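PDB 4IYK: uncharacterized protein from Bacteroides uniformis, which is of unknown function but may bind carbohydrate, and is built from two all-beta domains. Local coordinates for residues His18-Asp23 with Gly27-Ser32; Tyr73-Glu78 with Tyr99-Ile104; Asn81-Glu86 with Ser208-Val213. One frame throughout, in Å; residues are numbered along the deposited sequence.

Contact 1: residues His18-Asp23 with Gly27-Ser32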
loop_
_atom_site.group_PDB
_atom_site.type_symbol
_atom_site.label_atom_id
_atom_site.label_comp_id
_atom_site.label_asym_id
_atom_site.label_seq_id
_atom_site.Cartn_x
_atom_site.Cartn_y
_atom_site.Cartn_z
ATOM N N HIS A 18 -12.901 -14.045 0.299
ATOM C CA HIS A 18 -11.473 -13.727 0.335
ATOM C C HIS A 18 -11.052 -13.433 -1.103
ATOM O O HIS A 18 -11.795 -13.745 -2.033
ATOM C CB HIS A 18 -10.642 -14.866 0.969
ATOM C CG HIS A 18 -10.801 -16.160 0.238
ATOM N ND1 HIS A 18 -9.917 -16.539 -0.766
ATOM C CD2 HIS A 18 -11.806 -17.068 0.303
ATOM C CE1 HIS A 18 -10.393 -17.680 -1.246
ATOM N NE2 HIS A 18 -11.533 -18.033 -0.642
ATOM N N GLY A 19 -9.890 -12.835 -1.265
ATOM C CA GLY A 19 -9.376 -12.468 -2.573
ATOM C C GLY A 19 -8.220 -11.508 -2.479
ATOM O O GLY A 19 -7.643 -11.319 -1.405
ATOM N N SER A 20 -7.889 -10.877 -3.612
ATOM C CA SER A 20 -6.729 -10.009 -3.681
ATOM C C SER A 20 -6.983 -8.752 -4.449
ATOM O O SER A 20 -7.823 -8.739 -5.353
ATOM C CB SER A 20 -5.579 -10.759 -4.366
ATOM O OG SER A 20 -5.156 -11.891 -3.625
ATOM N N ILE A 21 -6.228 -7.685 -4.101
ATOM C CA ILE A 21 -6.192 -6.432 -4.861
ATOM C C ILE A 21 -5.019 -6.620 -5.809
ATOM O O ILE A 21 -3.873 -6.771 -5.353
ATOM C CB ILE A 21 -6.080 -5.133 -4.000
ATOM C CG1 ILE A 21 -7.181 -5.045 -2.875
ATOM C CG2 ILE A 21 -6.097 -3.869 -4.922
ATOM C CD1 ILE A 21 -8.736 -5.118 -3.372
ATOM N N LEU A 22 -5.301 -6.663 -7.096
ATOM C CA LEU A 22 -4.267 -6.920 -8.104
ATOM C C LEU A 22 -4.141 -5.787 -9.117
ATOM O O LEU A 22 -5.134 -5.186 -9.538
ATOM C CB LEU A 22 -4.565 -8.224 -8.868
ATOM C CG LEU A 22 -4.669 -9.519 -8.076
ATOM C CD1 LEU A 22 -5.111 -10.684 -8.984
ATOM C CD2 LEU A 22 -3.357 -9.836 -7.321
ATOM N N ASP A 23 -2.898 -5.547 -9.546
ATOM C CA ASP A 23 -2.592 -4.574 -10.582
ATOM C C ASP A 23 -3.113 -5.139 -11.916
ATOM O O ASP A 23 -2.711 -6.232 -12.317
ATOM C CB ASP A 23 -1.072 -4.371 -10.604
ATOM C CG ASP A 23 -0.595 -3.261 -11.512
ATOM O OD1 ASP A 23 -0.992 -3.248 -12.694
ATOM O OD2 ASP A 23 0.249 -2.464 -11.068
ATOM N N GLY A 27 -0.510 -7.837 -12.813
ATOM C CA GLY A 27 -1.060 -8.980 -12.083
ATOM C C GLY A 27 -0.504 -9.172 -10.678
ATOM O O GLY A 27 -0.854 -10.149 -10.008
ATOM N N GLU A 28 0.373 -8.249 -10.223
ATOM C CA GLU A 28 1.015 -8.294 -8.912
ATOM C C GLU A 28 0.081 -7.769 -7.837
ATOM O O GLU A 28 -0.784 -6.945 -8.140
ATOM C CB GLU A 28 2.315 -7.459 -8.918
ATOM C CG GLU A 28 3.505 -8.171 -9.552
ATOM C CD GLU A 28 4.778 -7.361 -9.732
ATOM O OE1 GLU A 28 4.960 -6.350 -9.016
ATOM O OE2 GLU A 28 5.608 -7.753 -10.583
ATOM N N LEU A 29 0.259 -8.232 -6.573
ATOM C CA LEU A 29 -0.530 -7.728 -5.444
ATOM C C LEU A 29 -0.298 -6.225 -5.292
ATOM O O LEU A 29 0.841 -5.768 -5.466
ATOM C CB LEU A 29 -0.114 -8.441 -4.137
ATOM C CG LEU A 29 -0.712 -9.814 -3.877
ATOM C CD1 LEU A 29 0.103 -10.580 -2.809
ATOM C CD2 LEU A 29 -2.180 -9.694 -3.463
ATOM N N VAL A 30 -1.353 -5.461 -4.982
ATOM C CA VAL A 30 -1.237 -4.018 -4.711
ATOM C C VAL A 30 -1.392 -3.844 -3.192
ATOM O O VAL A 30 -2.474 -4.097 -2.641
ATOM C CB VAL A 30 -2.237 -3.161 -5.548
ATOM C CG1 VAL A 30 -2.162 -1.664 -5.174
ATOM C CG2 VAL A 30 -1.989 -3.358 -7.042
ATOM N N GLY A 31 -0.290 -3.497 -2.532
ATOM C CA GLY A 31 -0.262 -3.330 -1.086
ATOM C C GLY A 31 -0.653 -1.943 -0.622
ATOM O O GLY A 31 -0.501 -0.964 -1.356
ATOM N N SER A 32 -1.164 -1.855 0.609
ATOM C CA SER A 32 -1.594 -0.605 1.231
ATOM C C SER A 32 -1.425 -0.734 2.749
ATOM O O SER A 32 -0.608 -1.537 3.195
ATOM C CB SER A 32 -3.047 -0.302 0.842
ATOM O OG SER A 32 -3.474 0.962 1.321
#

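Contact 2: residues Tyr73-Glu78 with Tyr99-Ile104. With EDO (1,2-ethanediol), chain I; EDO (1,2-ethanediol), chain D.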
loop_
_atom_site.group_PDB
_atom_site.type_symbol
_atom_site.label_atom_id
_atom_site.label_comp_id
_atom_site.label_asym_id
_atom_site.label_seq_id
_atom_site.Cartn_x
_atom_site.Cartn_y
_atom_site.Cartn_z
ATOM N N TYR A 73 -24.677 -7.171 -3.742
ATOM C CA TYR A 73 -24.129 -5.896 -3.282
ATOM C C TYR A 73 -23.674 -4.962 -4.397
ATOM O O TYR A 73 -23.419 -5.384 -5.520
ATOM C CB TYR A 73 -22.878 -6.173 -2.400
ATOM C CG TYR A 73 -23.128 -6.956 -1.132
ATOM C CD1 TYR A 73 -23.155 -8.348 -1.142
ATOM C CD2 TYR A 73 -23.264 -6.311 0.091
ATOM C CE1 TYR A 73 -23.373 -9.077 0.028
ATOM C CE2 TYR A 73 -23.478 -7.027 1.270
ATOM C CZ TYR A 73 -23.528 -8.413 1.235
ATOM O OH TYR A 73 -23.748 -9.122 2.391
ATOM N N ASP A 74 -23.473 -3.704 -4.029
ATOM C CA ASP A 74 -22.789 -2.695 -4.817
ATOM C C ASP A 74 -21.468 -2.460 -4.119
ATOM O O ASP A 74 -21.478 -2.160 -2.923
ATOM C CB ASP A 74 -23.605 -1.406 -4.926
ATOM C CG ASP A 74 -24.881 -1.565 -5.721
ATOM O OD1 ASP A 74 -24.846 -2.253 -6.773
ATOM O OD2 ASP A 74 -25.918 -1.016 -5.287
ATOM N N VAL A 75 -20.341 -2.645 -4.817
ATOM C CA VAL A 75 -18.996 -2.468 -4.222
ATOM C C VAL A 75 -18.446 -1.129 -4.698
ATOM O O VAL A 75 -18.631 -0.767 -5.856
ATOM C CB VAL A 75 -18.033 -3.654 -4.535
ATOM C CG1 VAL A 75 -16.632 -3.418 -3.972
ATOM C CG2 VAL A 75 -18.589 -4.975 -4.027
ATOM N N ARG A 76 -17.770 -0.404 -3.810
ATOM C CA ARG A 76 -17.211 0.902 -4.115
ATOM C C ARG A 76 -15.783 1.049 -3.577
ATOM O O ARG A 76 -15.528 0.755 -2.407
ATOM C CB ARG A 76 -18.121 1.970 -3.497
ATOM C CG ARG A 76 -17.809 3.395 -3.877
ATOM C CD ARG A 76 -18.816 4.334 -3.242
ATOM N NE ARG A 76 -20.120 4.282 -3.910
ATOM C CZ ARG A 76 -20.468 5.058 -4.931
ATOM N NH1 ARG A 76 -19.611 5.946 -5.421
ATOM N NH2 ARG A 76 -21.680 4.955 -5.471
ATOM N N PHE A 77 -14.871 1.555 -4.419
ATOM C CA PHE A 77 -13.497 1.882 -4.036
ATOM C C PHE A 77 -13.296 3.368 -4.158
ATOM O O PHE A 77 -13.584 3.939 -5.213
ATOM C CB PHE A 77 -12.475 1.149 -4.898
ATOM C CG PHE A 77 -12.471 -0.337 -4.691
ATOM C CD1 PHE A 77 -11.808 -0.904 -3.601
ATOM C CD2 PHE A 77 -13.143 -1.175 -5.567
ATOM C CE1 PHE A 77 -11.809 -2.282 -3.405
ATOM C CE2 PHE A 77 -13.143 -2.555 -5.365
ATOM C CZ PHE A 77 -12.477 -3.099 -4.289
ATOM N N GLU A 78 -12.851 4.007 -3.073
ATOM C CA GLU A 78 -12.575 5.440 -3.019
ATOM C C GLU A 78 -11.489 5.742 -1.991
ATOM O O GLU A 78 -11.289 4.956 -1.066
ATOM C CB GLU A 78 -13.842 6.249 -2.704
ATOM C CG GLU A 78 -14.602 5.830 -1.451
ATOM C CD GLU A 78 -15.875 6.608 -1.158
ATOM O OE1 GLU A 78 -16.481 7.170 -2.101
ATOM O OE2 GLU A 78 -16.285 6.625 0.024
ATOM N N TYR A 99 -12.841 -13.550 -4.898
ATOM C CA TYR A 99 -12.935 -12.468 -5.889
ATOM C C TYR A 99 -11.711 -11.548 -5.818
ATOM O O TYR A 99 -11.419 -10.911 -4.790
ATOM C CB TYR A 99 -14.232 -11.637 -5.764
ATOM C CG TYR A 99 -14.526 -10.776 -6.982
ATOM C CD1 TYR A 99 -13.953 -9.514 -7.125
ATOM C CD2 TYR A 99 -15.387 -11.219 -7.983
ATOM C CE1 TYR A 99 -14.222 -8.717 -8.238
ATOM C CE2 TYR A 99 -15.673 -10.425 -9.100
ATOM C CZ TYR A 99 -15.089 -9.171 -9.220
ATOM O OH TYR A 99 -15.350 -8.375 -10.312
ATOM N N ASP A 100 -11.028 -11.453 -6.952
ATOM C CA ASP A 100 -9.868 -10.590 -7.099
ATOM C C ASP A 100 -10.288 -9.316 -7.821
ATOM O O ASP A 100 -11.019 -9.378 -8.806
ATOM C CB ASP A 100 -8.752 -11.327 -7.867
ATOM C CG ASP A 100 -8.156 -12.516 -7.121
ATOM O OD1 ASP A 100 -8.223 -12.532 -5.868
ATOM O OD2 ASP A 100 -7.621 -13.426 -7.789
ATOM N N PHE A 101 -9.875 -8.157 -7.307
ATOM C CA PHE A 101 -10.197 -6.887 -7.957
ATOM C C PHE A 101 -8.951 -6.433 -8.732
ATOM O O PHE A 101 -7.842 -6.484 -8.192
ATOM C CB PHE A 101 -10.631 -5.831 -6.905
ATOM C CG PHE A 101 -11.878 -6.175 -6.124
ATOM C CD1 PHE A 101 -13.134 -5.805 -6.589
ATOM C CD2 PHE A 101 -11.792 -6.809 -4.889
ATOM C CE1 PHE A 101 -14.286 -6.103 -5.851
ATOM C CE2 PHE A 101 -12.945 -7.111 -4.150
ATOM C CZ PHE A 101 -14.183 -6.753 -4.632
ATOM N N LYS A 102 -9.137 -6.004 -9.977
ATOM C CA LYS A 102 -8.111 -5.494 -10.905
ATOM C C LYS A 102 -8.143 -3.962 -10.880
ATOM O O LYS A 102 -9.191 -3.360 -11.101
ATOM C CB LYS A 102 -8.340 -6.023 -12.336
ATOM C CG LYS A 102 -8.571 -7.537 -12.426
ATOM C CD LYS A 102 -7.299 -8.338 -12.619
ATOM C CE LYS A 102 -7.588 -9.774 -13.020
ATOM N NZ LYS A 102 -8.106 -9.890 -14.417
ATOM N N VAL A 103 -7.010 -3.332 -10.560
ATOM C CA VAL A 103 -6.956 -1.882 -10.338
ATOM C C VAL A 103 -5.779 -1.227 -11.083
ATOM O O VAL A 103 -4.868 -1.912 -11.558
ATOM C CB VAL A 103 -6.871 -1.598 -8.794
ATOM C CG1 VAL A 103 -7.910 -2.396 -8.004
ATOM C CG2 VAL A 103 -5.464 -1.840 -8.226
ATOM N N ILE A 104 -5.806 0.104 -11.155
ATOM C CA ILE A 104 -4.738 0.918 -11.731
ATOM C C ILE A 104 -4.138 1.679 -10.565
ATOM O O ILE A 104 -4.775 2.648 -10.119
ATOM C CB ILE A 104 -5.207 1.884 -12.884
ATOM C CG1 ILE A 104 -5.794 1.108 -14.079
ATOM C CG2 ILE A 104 -4.056 2.833 -13.324
ATOM C CD1 ILE A 104 -6.653 1.986 -15.055
HETATM C C1 EDO I . -12.739 -4.406 -12.095
HETATM O O1 EDO I . -11.629 -3.664 -12.602
HETATM C C2 EDO I . -12.271 -5.382 -10.979
HETATM O O2 EDO I . -13.395 -6.037 -10.452
HETATM C C1 EDO D . -12.359 -11.829 -10.723
HETATM O O1 EDO D . -11.647 -10.803 -11.409
HETATM C C2 EDO D . -11.339 -12.865 -10.175
HETATM O O2 EDO D . -11.896 -13.568 -9.072
#

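Contact 3: residues Asn81-Glu86 with Ser208-Val213. With EDO (1,2-ethanediol), chain E.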
loop_
_atom_site.group_PDB
_atom_site.type_symbol
_atom_site.label_atom_id
_atom_site.label_comp_id
_atom_site.label_asym_id
_atom_site.label_seq_id
_atom_site.Cartn_x
_atom_site.Cartn_y
_atom_site.Cartn_z
ATOM N N ASN A 81 -5.189 4.056 -2.985
ATOM C CA ASN A 81 -3.932 4.273 -3.706
ATOM C C ASN A 81 -4.046 3.764 -5.163
ATOM O O ASN A 81 -3.036 3.556 -5.847
ATOM C CB ASN A 81 -2.756 3.634 -2.961
ATOM C CG ASN A 81 -2.758 2.131 -2.878
ATOM O OD1 ASN A 81 -3.544 1.432 -3.561
ATOM N ND2 ASN A 81 -1.777 1.606 -2.124
ATOM N N PHE A 82 -5.291 3.579 -5.627
ATOM C CA PHE A 82 -5.563 3.194 -6.993
ATOM C C PHE A 82 -6.778 3.962 -7.459
ATOM O O PHE A 82 -7.530 4.482 -6.621
ATOM C CB PHE A 82 -5.723 1.670 -7.162
ATOM C CG PHE A 82 -6.770 0.991 -6.317
ATOM C CD1 PHE A 82 -8.106 0.966 -6.720
ATOM C CD2 PHE A 82 -6.411 0.284 -5.175
ATOM C CE1 PHE A 82 -9.071 0.319 -5.949
ATOM C CE2 PHE A 82 -7.376 -0.369 -4.406
ATOM C CZ PHE A 82 -8.697 -0.360 -4.805
ATOM N N TYR A 83 -6.948 4.077 -8.788
ATOM C CA TYR A 83 -8.071 4.828 -9.364
ATOM C C TYR A 83 -9.415 4.236 -8.917
ATOM O O TYR A 83 -9.601 3.006 -8.963
ATOM C CB TYR A 83 -7.991 4.915 -10.905
ATOM C CG TYR A 83 -7.024 5.980 -11.380
ATOM C CD1 TYR A 83 -5.668 5.697 -11.540
ATOM C CD2 TYR A 83 -7.452 7.281 -11.616
ATOM C CE1 TYR A 83 -4.776 6.670 -11.984
ATOM C CE2 TYR A 83 -6.563 8.269 -12.040
ATOM C CZ TYR A 83 -5.217 7.966 -12.180
ATOM O OH TYR A 83 -4.333 8.927 -12.604
ATOM N N PRO A 84 -10.307 5.120 -8.400
ATOM C CA PRO A 84 -11.625 4.670 -7.935
ATOM C C PRO A 84 -12.502 4.096 -9.044
ATOM O O PRO A 84 -12.389 4.450 -10.217
ATOM C CB PRO A 84 -12.251 5.966 -7.386
ATOM C CG PRO A 84 -11.615 7.047 -8.161
ATOM C CD PRO A 84 -10.183 6.585 -8.264
ATOM N N PHE A 85 -13.397 3.213 -8.635
ATOM C CA PHE A 85 -14.385 2.555 -9.473
ATOM C C PHE A 85 -15.395 1.845 -8.593
ATOM O O PHE A 85 -15.188 1.666 -7.384
ATOM C CB PHE A 85 -13.743 1.562 -10.489
ATOM C CG PHE A 85 -13.048 0.353 -9.894
ATOM C CD1 PHE A 85 -11.715 0.418 -9.507
ATOM C CD2 PHE A 85 -13.709 -0.863 -9.780
ATOM C CE1 PHE A 85 -11.071 -0.695 -8.972
ATOM C CE2 PHE A 85 -13.055 -1.985 -9.262
ATOM C CZ PHE A 85 -11.743 -1.890 -8.849
ATOM N N GLU A 86 -16.467 1.402 -9.236
ATOM C CA GLU A 86 -17.528 0.644 -8.627
ATOM C C GLU A 86 -17.699 -0.693 -9.314
ATOM O O GLU A 86 -17.451 -0.810 -10.518
ATOM C CB GLU A 86 -18.832 1.428 -8.736
ATOM C CG GLU A 86 -19.308 2.059 -7.455
ATOM C CD GLU A 86 -20.746 2.531 -7.531
ATOM O OE1 GLU A 86 -21.060 3.362 -8.415
ATOM O OE2 GLU A 86 -21.563 2.064 -6.705
ATOM N N SER A 208 -5.971 14.281 -9.230
ATOM C CA SER A 208 -7.237 14.984 -9.025
ATOM C C SER A 208 -8.493 14.128 -9.206
ATOM O O SER A 208 -8.492 13.182 -9.985
ATOM C CB SER A 208 -7.346 16.138 -9.995
ATOM O OG SER A 208 -8.383 15.840 -10.911
ATOM N N GLY A 209 -9.597 14.574 -8.602
ATOM C CA GLY A 209 -10.921 13.957 -8.743
ATOM C C GLY A 209 -11.093 12.672 -7.965
ATOM O O GLY A 209 -12.199 12.132 -7.881
ATOM N N VAL A 210 -9.997 12.219 -7.324
ATOM C CA VAL A 210 -9.943 10.936 -6.659
ATOM C C VAL A 210 -9.949 11.067 -5.147
ATOM O O VAL A 210 -9.687 10.086 -4.450
ATOM C CB VAL A 210 -8.727 10.128 -7.186
ATOM C CG1 VAL A 210 -8.753 10.048 -8.722
ATOM C CG2 VAL A 210 -7.408 10.725 -6.701
ATOM N N GLY A 211 -10.287 12.257 -4.647
ATOM C CA GLY A 211 -10.323 12.499 -3.213
ATOM C C GLY A 211 -8.947 12.386 -2.589
ATOM O O GLY A 211 -7.962 12.861 -3.157
ATOM N N THR A 212 -8.857 11.706 -1.467
ATOM C CA THR A 212 -7.582 11.591 -0.764
ATOM C C THR A 212 -6.731 10.430 -1.328
ATOM O O THR A 212 -7.135 9.256 -1.348
ATOM C CB THR A 212 -7.770 11.552 0.752
ATOM O OG1 THR A 212 -8.678 10.515 1.107
ATOM C CG2 THR A 212 -8.297 12.868 1.300
ATOM N N VAL A 213 -5.526 10.800 -1.785
ATOM C CA VAL A 213 -4.554 9.882 -2.349
ATOM C C VAL A 213 -3.767 9.267 -1.211
ATOM O O VAL A 213 -3.334 9.992 -0.311
ATOM C CB VAL A 213 -3.634 10.581 -3.389
ATOM C CG1 VAL A 213 -2.525 9.650 -3.873
ATOM C CG2 VAL A 213 -4.446 11.118 -4.569
HETATM C C1 EDO E . -1.742 10.852 2.353
HETATM O O1 EDO E . -3.148 10.963 2.181
HETATM C C2 EDO E . -1.408 10.035 3.621
HETATM O O2 EDO E . -2.264 8.906 3.757
#

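Contact 1: residues His18-Asp23 with Gly27-Ser32
S20 meets the tip of L29. Its CB lies 3.7 Å from L29 CD2, and S20 OG is close to the same methyl. I21 contributes both backbone and side chain. Its O takes the N-H of V30 at 2.9 Å, a fairly straight bond (164° at the hydrogen). The same oxygen also has the CA-H of L29 beside it. I21 carries CG2 anti to its backbone N, and this methyl reaches V30 CB at 4.0 Å; the longer CG1 branch leads elsewhere. L22 pairs with L29 in one isolated beta bridge, in the pattern of an antiparallel non-hydrogen-bonded pair. L22 CD2 rests 3.7 Å from G27 O and also touches L29 CD2. At D23 the chain is gripped twice. D23 N gives an almost linear bond of 2.9 Å to E28 O (173°). D23 O accepts G27 N at 2.8 Å, which closes the turn. V30 CG2 covers this corner, 3.4 Å from D23 N. The carboxylate of D23 serves other partners: OD1 takes the N-H of Q25, forming an Asx turn, and that of T26, while OD2 makes a salt bridge to R108. At the end of strand 15-23 the chain turns and runs off across it, held by the single bridge and these backbone bonds. That strand runs between strands 62-65 and 95-103. The I21 side chain packs on F101 and V103, and L29 touches E62.

Contact 2: residues Tyr73-Glu78 with Tyr99-Ile104
F77 drives the edge of its ring into the face of F101, an edge-to-face pair in the core of the N-terminal beta-sandwich, which belongs to the transthyretin clan. The centroids are 4.8 Å apart and the planes stand at 75°. F77 CZ sits over the centre of the F101 ring, and F77 CE2 comes to 3.5 Å from F101 CD1. V75, two residues earlier on the same strand, adds a second touch: its CG1 lies 4.0 Å from F101 CE1 and meets the ring obliquely. In V75 this branch is anti to the backbone N (chi1 177°), and it approaches F101 from the opposing sheet. Strand 67-77 thus faces strand 95-103 across the sandwich through alternate residues. The other face of F101 is also covered: Y99 CD1 lies 3.6 Å above its plane, over the centre. F101 is therefore held between two aromatic side chains. Replacing F101 with an alanine would probably open a gap between the sheets and leave the F77 edge and the Y99 ring without their shared partner.

Further out, F77 meets the rings of F82 and F85, the first edge-to-face, and touches I40. V75 packs on I40, V42 and F90. I21 of strand 15-23 lies against F101, and F90 meets Y99 edge-to-face. Two ethanediol molecules, probably from the crystallisation liquor, bind along residues 99-102. One is bonded to both backbone polar atoms of D100: its O2 accepts the N-H and its O1 donates to D100 O. The other spans from Y99 to K102: its O2 is 3.1 Å from Y99 OH, and its O1 donates to K102 O at 2.9 Å.

Contact 3: residues Asn81-Glu86 with Ser208-Val213
V210 lays its CG1 methyl against the ring of P84, with P84 CD 3.8 Å from V210 CG1. P84 CG lies a little farther from the same methyl. The two side chains cross at about a right angle. V210 CG1 also comes within 4.2 Å of Y83 CD2, meeting that ring obliquely. With chi1 of V210 at -53°, CG1 lies anti to the carbonyl carbon, and this is the methyl that meets P84 and Y83. The contact is small and wholly apolar. Y106 touches both P84 and V210. It also meets the Y83 ring edge-to-face, while K131 makes a cation-pi contact with that ring and E133 takes a hydrogen bond from Y83 OH.

This is an interdomain contact. Residues 208-213 belong to the loop of the hairpin made by strands 196-206 and 216-224, in the E-set-like C-terminal domain. Residues 81-86 run into the start of strand 85-92 of the transthyretin-like N-terminal domain. After V210 the chain turns at G211, which has a positive phi (65°). T212 then bonds through its backbone N to N79 OD1, a second tie to the N-terminal domain. V213 turns back to its own domain, where its side chain touches L204 and A205. V213 O accepts a bond of 2.7 Å from O1 of an ethanediol that R214 NH1 also holds.

How the contacts relate
From the N terminus, contact 1 comes first. It closes a short loop of three residues at the end of strand 15-23, before the other contacts open. Contact 2 then joins the two sheets of the N-terminal domain, bridging 67-77 and 95-103. Contact 3 opens between the two segments of contact 2 and closes 121 residues later in the C-terminal domain, so contacts 2 and 3 cross. Probable backbone hydrogen bonds link L22 to F101 and V103, joining contacts 1 and 2 in one sheet. F77 N with F85 O and Y83 N with I104 O join contacts 2 and 3. N81 ND2 probably bonds to G31 O, tying contact 3 to contact 1.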